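Local coordinates for GTP-binding protein REM 1 (Homo sapiens, PDB 2NZJ), which binds guanine nucleotides as a Ras-family small GTPase of the Rad and Gem-like group, here holding GDP, and probably acts as a signalling switch, at residues 44-48 and 49-53; 87-90 and 91-94. All coordinates share one frame; numbering follows the deposited sequence.

Interaction 1: 44-48 and 49-53; sequences TLTVD and GEDTT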
ATOM      1  N   THR A  44      -9.912  -9.011   9.080  1.00 12.51           N
ATOM      2  CA  THR A  44     -11.167  -8.275   9.079  1.00 11.97           C
ATOM      3  C   THR A  44     -11.069  -7.084  10.021  1.00 11.75           C
ATOM      4  O   THR A  44     -10.849  -7.241  11.213  1.00 11.76           O
ATOM      5  CB  THR A  44     -12.312  -9.190   9.452  1.00 11.83           C
ATOM      6  OG1 THR A  44     -12.684  -9.909   8.274  1.00 12.12           O
ATOM      7  CG2 THR A  44     -13.516  -8.429   9.986  1.00 11.11           C
ATOM      8  N   LEU A  45     -11.236  -5.888   9.473  1.00 11.42           N
ATOM      9  CA  LEU A  45     -11.064  -4.663  10.237  1.00 11.41           C
ATOM     10  C   LEU A  45     -12.393  -3.993  10.515  1.00 11.35           C
ATOM     11  O   LEU A  45     -13.267  -3.957   9.648  1.00 11.41           O
ATOM     12  CB  LEU A  45     -10.210  -3.668   9.462  1.00 11.28           C
ATOM     13  CG  LEU A  45      -8.771  -4.045   9.259  1.00 10.89           C
ATOM     14  CD1 LEU A  45      -8.142  -3.032   8.314  1.00 11.14           C
ATOM     15  CD2 LEU A  45      -8.055  -4.119  10.593  1.00  9.99           C
ATOM     16  N   THR A  46     -12.521  -3.442  11.715  1.00 11.25           N
ATOM     17  CA  THR A  46     -13.686  -2.666  12.093  1.00 11.63           C
ATOM     18  C   THR A  46     -13.379  -1.181  11.904  1.00 11.76           C
ATOM     19  O   THR A  46     -12.501  -0.629  12.551  1.00 11.94           O
ATOM     20  CB  THR A  46     -14.092  -2.964  13.560  1.00 11.84           C
ATOM     21  OG1 THR A  46     -14.539  -4.327  13.659  1.00 12.75           O
ATOM     22  CG2 THR A  46     -15.220  -2.046  14.040  1.00 11.66           C
ATOM     23  N   VAL A  47     -14.101  -0.541  10.997  1.00 12.07           N
ATOM     24  CA  VAL A  47     -13.871   0.861  10.665  1.00 12.17           C
ATOM     25  C   VAL A  47     -15.229   1.536  10.597  1.00 12.70           C
ATOM     26  O   VAL A  47     -16.169   0.982  10.032  1.00 12.56           O
ATOM     27  CB  VAL A  47     -13.163   0.995   9.337  1.00 12.00           C
ATOM     28  CG1 VAL A  47     -12.731   2.434   9.111  1.00 12.58           C
ATOM     29  CG2 VAL A  47     -11.966   0.098   9.316  1.00 11.55           C
ATOM     30  N   ASP A  48     -15.335   2.718  11.205  1.00 13.51           N
ATOM     31  CA  ASP A  48     -16.611   3.452  11.304  1.00 13.92           C
ATOM     32  C   ASP A  48     -17.768   2.503  11.661  1.00 14.08           C
ATOM     33  O   ASP A  48     -18.839   2.524  11.038  1.00 13.99           O
ATOM     34  CB  ASP A  48     -16.895   4.210  10.000  1.00 14.27           C
ATOM     35  CG  ASP A  48     -15.740   5.138   9.593  1.00 15.40           C
ATOM     36  OD1 ASP A  48     -15.268   5.925  10.436  1.00 17.55           O
ATOM     37  OD2 ASP A  48     -15.310   5.088   8.429  1.00 16.35           O
ATOM     38  N   GLY A  49     -17.523   1.645  12.652  1.00 14.22           N
ATOM     39  CA  GLY A  49     -18.542   0.732  13.186  1.00 14.18           C
ATOM     40  C   GLY A  49     -18.944  -0.444  12.312  1.00 14.37           C
ATOM     41  O   GLY A  49     -19.911  -1.126  12.627  1.00 14.26           O
ATOM     42  N   GLU A  50     -18.181  -0.696  11.242  1.00 14.62           N
ATOM     43  CA  GLU A  50     -18.537  -1.662  10.186  1.00 14.82           C
ATOM     44  C   GLU A  50     -17.336  -2.547   9.847  1.00 14.19           C
ATOM     45  O   GLU A  50     -16.223  -2.061   9.685  1.00 14.31           O
ATOM     46  CB  GLU A  50     -19.005  -0.885   8.938  1.00 14.87           C
ATOM     47  CG  GLU A  50     -19.236  -1.689   7.643  1.00 16.13           C
ATOM     48  CD  GLU A  50     -19.538  -0.799   6.401  1.00 16.89           C
ATOM     49  OE1 GLU A  50     -19.879   0.403   6.552  1.00 18.24           O
ATOM     50  OE2 GLU A  50     -19.443  -1.316   5.260  1.00 19.07           O
ATOM     51  N   ASP A  51     -17.553  -3.845   9.723  1.00 13.91           N
ATOM     52  CA  ASP A  51     -16.456  -4.778   9.453  1.00 13.66           C
ATOM     53  C   ASP A  51     -16.200  -4.922   7.961  1.00 12.96           C
ATOM     54  O   ASP A  51     -17.123  -4.876   7.174  1.00 12.83           O
ATOM     55  CB  ASP A  51     -16.755  -6.155  10.062  1.00 13.82           C
ATOM     56  CG  ASP A  51     -16.470  -6.217  11.564  1.00 14.98           C
ATOM     57  OD1 ASP A  51     -16.569  -7.323  12.120  1.00 16.61           O
ATOM     58  OD2 ASP A  51     -16.126  -5.188  12.193  1.00 16.88           O
ATOM     59  N   THR A  52     -14.932  -5.081   7.592  1.00 12.45           N
ATOM     60  CA  THR A  52     -14.528  -5.310   6.211  1.00 11.95           C
ATOM     61  C   THR A  52     -13.246  -6.117   6.206  1.00 11.50           C
ATOM     62  O   THR A  52     -12.344  -5.823   6.978  1.00 11.77           O
ATOM     63  CB  THR A  52     -14.273  -3.999   5.498  1.00 12.24           C
ATOM     64  OG1 THR A  52     -15.528  -3.322   5.288  1.00 12.35           O
ATOM     65  CG2 THR A  52     -13.547  -4.254   4.172  1.00 11.65           C
ATOM     66  N   THR A  53     -13.178  -7.132   5.356  1.00 10.99           N
ATOM     67  CA  THR A  53     -12.001  -7.967   5.239  1.00 10.83           C
ATOM     68  C   THR A  53     -11.141  -7.478   4.087  1.00 11.00           C
ATOM     69  O   THR A  53     -11.637  -7.205   2.976  1.00 11.20           O
ATOM     70  CB  THR A  53     -12.367  -9.432   4.974  1.00 10.86           C
ATOM     71  OG1 THR A  53     -13.343  -9.853   5.926  1.00 12.29           O
ATOM     72  CG2 THR A  53     -11.157 -10.347   5.063  1.00  9.32           C
TER
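The beta hairpin formed by strands 40-47 and 50-57 ends here, in a type I' turn running from Val47 to Glu50, with Leu45 facing Thr52 and Val47 facing Glu50 as antiparallel hydrogen-bonded pairs. Leu45 N donates to Thr52 O at 2.7 Å, and Thr52 N returns a bond to Leu45 O at 2.9 Å. Closer to the turn, Val47 N bonds Glu50 O and Glu50 N bonds Val47 O, each at 2.9 Å. Asp48 and Gly49 both take positive phi, as a type I' turn requires.

On the face carrying Thr44, Thr46, Asp51 and Thr53, threonine hydroxyls and the Asp51 carboxylate carry most of the contact. Thr46 OG1 lies anti to its carbonyl carbon (chi1 -66°), which swings it across the strand gap to donate to Asp51 OD2; the modelled 2.3 Å between these two oxygens is too short to take literally. Thr44 OG1 and Thr53 OG1 likewise meet in a very short modelled bond, while Thr44 CG2 rests 3.9 Å from Asp51 OD1.

On the other face, Leu45, Val47 and Thr52 pack on helix 156-171. Arg168 of that helix binds Val47 O, Glu50 O and Thr52 OG1, and Arg165 forms a salt bridge with Asp48. The backbone bonds therefore carry the hairpin, the two arginines tie its turn end to the helix, and the hydroxyl contacts add to this, though their modelled lengths are doubtful.

Interaction 2: 87-90 and 91-94; sequences IADR and GSFE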
ATOM      1  N   ILE A  87      11.217   7.022   2.207  1.00 10.71           N
ATOM      2  CA  ILE A  87      11.594   8.440   2.224  1.00 10.82           C
ATOM      3  C   ILE A  87      13.106   8.677   2.272  1.00 11.55           C
ATOM      4  O   ILE A  87      13.549   9.784   1.991  1.00 11.80           O
ATOM      5  CB  ILE A  87      10.974   9.184   3.424  1.00 10.80           C
ATOM      6  CG1 ILE A  87      11.485   8.587   4.747  1.00 10.76           C
ATOM      7  CG2 ILE A  87       9.449   9.176   3.318  1.00  8.98           C
ATOM      8  CD1 ILE A  87      11.761   9.586   5.829  1.00  9.16           C
ATOM      9  N   ALA A  88      13.874   7.634   2.626  1.00 12.22           N
ATOM     10  CA  ALA A  88      15.339   7.676   2.650  1.00 12.46           C
ATOM     11  C   ALA A  88      16.037   7.185   1.369  1.00 13.00           C
ATOM     12  O   ALA A  88      17.267   7.111   1.329  1.00 12.98           O
ATOM     13  CB  ALA A  88      15.834   6.854   3.845  1.00 12.69           C
ATOM     14  N   ASP A  89      15.275   6.854   0.325  1.00 13.68           N
ATOM     15  CA  ASP A  89      15.850   6.282  -0.891  1.00 13.89           C
ATOM     16  C   ASP A  89      15.151   6.857  -2.118  1.00 13.66           C
ATOM     17  O   ASP A  89      14.099   6.382  -2.538  1.00 13.87           O
ATOM     18  CB  ASP A  89      15.731   4.779  -0.810  1.00 14.15           C
ATOM     19  CG  ASP A  89      16.184   4.097  -2.043  1.00 16.66           C
ATOM     20  OD1 ASP A  89      16.631   4.783  -2.985  1.00 21.21           O
ATOM     21  OD2 ASP A  89      16.088   2.852  -2.072  1.00 20.12           O
ATOM     22  N   ARG A  90      15.754   7.901  -2.667  1.00 13.56           N
ATOM     23  CA  ARG A  90      15.286   8.575  -3.878  1.00 13.69           C
ATOM     24  C   ARG A  90      14.887   7.594  -5.000  1.00 13.02           C
ATOM     25  O   ARG A  90      13.827   7.732  -5.606  1.00 12.71           O
ATOM     26  CB  ARG A  90      16.383   9.512  -4.379  1.00 14.16           C
ATOM     27  CG  ARG A  90      15.953  10.457  -5.499  1.00 16.37           C
ATOM     28  CD  ARG A  90      15.540  11.752  -4.906  1.00 19.56           C
ATOM     29  NE  ARG A  90      14.520  12.433  -5.690  1.00 20.91           N
ATOM     30  CZ  ARG A  90      13.823  13.477  -5.243  1.00 21.84           C
ATOM     31  NH1 ARG A  90      14.041  13.947  -4.001  1.00 20.90           N
ATOM     32  NH2 ARG A  90      12.906  14.049  -6.036  1.00 22.02           N
ATOM     33  N   GLY A  91      15.737   6.606  -5.256  1.00 12.48           N
ATOM     34  CA  GLY A  91      15.471   5.585  -6.273  1.00 11.97           C
ATOM     35  C   GLY A  91      14.117   4.921  -6.149  1.00 11.55           C
ATOM     36  O   GLY A  91      13.427   4.735  -7.150  1.00 11.39           O
ATOM     37  N   SER A  92      13.730   4.584  -4.920  1.00 11.10           N
ATOM     38  CA  SER A  92      12.444   3.894  -4.658  1.00 10.90           C
ATOM     39  C   SER A  92      11.259   4.807  -4.950  1.00 10.85           C
ATOM     40  O   SER A  92      10.208   4.349  -5.394  1.00  9.64           O
ATOM     41  CB  SER A  92      12.349   3.366  -3.201  1.00 10.81           C
ATOM     42  OG  SER A  92      12.277   4.425  -2.242  1.00  9.79           O
ATOM     43  N   PHE A  93      11.452   6.096  -4.699  1.00 11.42           N
ATOM     44  CA  PHE A  93      10.435   7.101  -4.973  1.00 12.44           C
ATOM     45  C   PHE A  93      10.258   7.272  -6.480  1.00 13.23           C
ATOM     46  O   PHE A  93       9.149   7.344  -6.971  1.00 13.29           O
ATOM     47  CB  PHE A  93      10.812   8.417  -4.283  1.00 12.24           C
ATOM     48  CG  PHE A  93       9.880   9.540  -4.573  1.00 12.17           C
ATOM     49  CD1 PHE A  93       8.569   9.485  -4.167  1.00 12.80           C
ATOM     50  CD2 PHE A  93      10.318  10.668  -5.255  1.00 13.19           C
ATOM     51  CE1 PHE A  93       7.687  10.533  -4.447  1.00 13.57           C
ATOM     52  CE2 PHE A  93       9.451  11.719  -5.525  1.00 13.21           C
ATOM     53  CZ  PHE A  93       8.133  11.655  -5.110  1.00 12.42           C
ATOM     54  N   GLU A  94      11.363   7.293  -7.207  1.00 14.71           N
ATOM     55  CA  GLU A  94      11.350   7.394  -8.672  1.00 16.16           C
ATOM     56  C   GLU A  94      10.606   6.210  -9.296  1.00 16.96           C
ATOM     57  O   GLU A  94       9.771   6.375 -10.192  1.00 16.73           O
ATOM     58  CB  GLU A  94      12.805   7.499  -9.237  1.00 15.88           C
ATOM     59  CG  GLU A  94      13.498   8.863  -8.947  1.00 15.94           C
ATOM     60  CD  GLU A  94      15.004   8.955  -9.328  1.00 16.91           C
ATOM     61  OE1 GLU A  94      15.636   7.928  -9.676  1.00 19.48           O
ATOM     62  OE2 GLU A  94      15.575  10.079  -9.265  1.00 17.45           O
TER
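Asp89 caps the first turn of helix 90-105, reaching Ser92 with both its carboxylate and its backbone carbonyl. With CG anti to the backbone N (chi1 175°), the Asp89 carboxylate comes back toward the first amides of the helix, where OD1 accepts a weak capping bond from Ser92 N at 3.5 Å. The same oxygen lies 3.0 Å from Gly91 N. Ser92 answers with its hydroxyl: a chi1 of 68° sets OG between its own N and carbonyl carbon, and from there it donates to Asp89 O at 2.7 Å, in the carbonyl plane. Weak bonds from Ser92 N and Phe93 N converge on that carbonyl too, so one oxygen gathers three donors of the opening turn.

Arg90 and Phe93 leave the helix side by side, pointing the same way. Their flat groups stand nearly perpendicular, 83° apart: Phe93 CD2 sits over one face of the guanidinium, displaced toward its rim, and Arg90 NH2 comes within 4.2 Å of Phe93 CE2 on an oblique approach to the ring. Glu94 crosses the arginine at about a right angle. Its OE2 lies near the guanidinium plane, at the edge, but 4.4 Å from Arg90 NE, beyond a salt bridge. The backbone makes the firmer link, Glu94 N donating to Arg90 O at 3.0 Å.

Beyond the cap, the Arg90 guanidinium has its salt bridge with Glu133 of helix 131-141, and Phe93 meets the ring of Tyr85 from strand 80-86 and packs on Val129. Ser92 OG also bonds Ser86 N, tying the helix start to the end of strand 80-86, while the Ser92 side chain touches Val15 in the loop between strand 4-10 and helix 17-25.

How the interactions relate
The two contacts lie on opposite sides of the chain's centre, their own centres 32 Å apart, and share no secondary-structure element. Interaction 1 is a surface contact at the rim of the sheet, involving its outermost strand 40-47, far along the hairpin; interaction 2 is partly buried, with the Ser92 side chain about 9 Å from GDP. Paired strand backbones carry the first, supplemented by hydroxyl and carboxylate contacts on one face. The second gathers the amides of a helix start around a cap, with an aromatic ring beside a guanidinium. In both, arginines reach across to other elements: Arg165 and Arg168 into the hairpin, Arg90 out to helix 131-141.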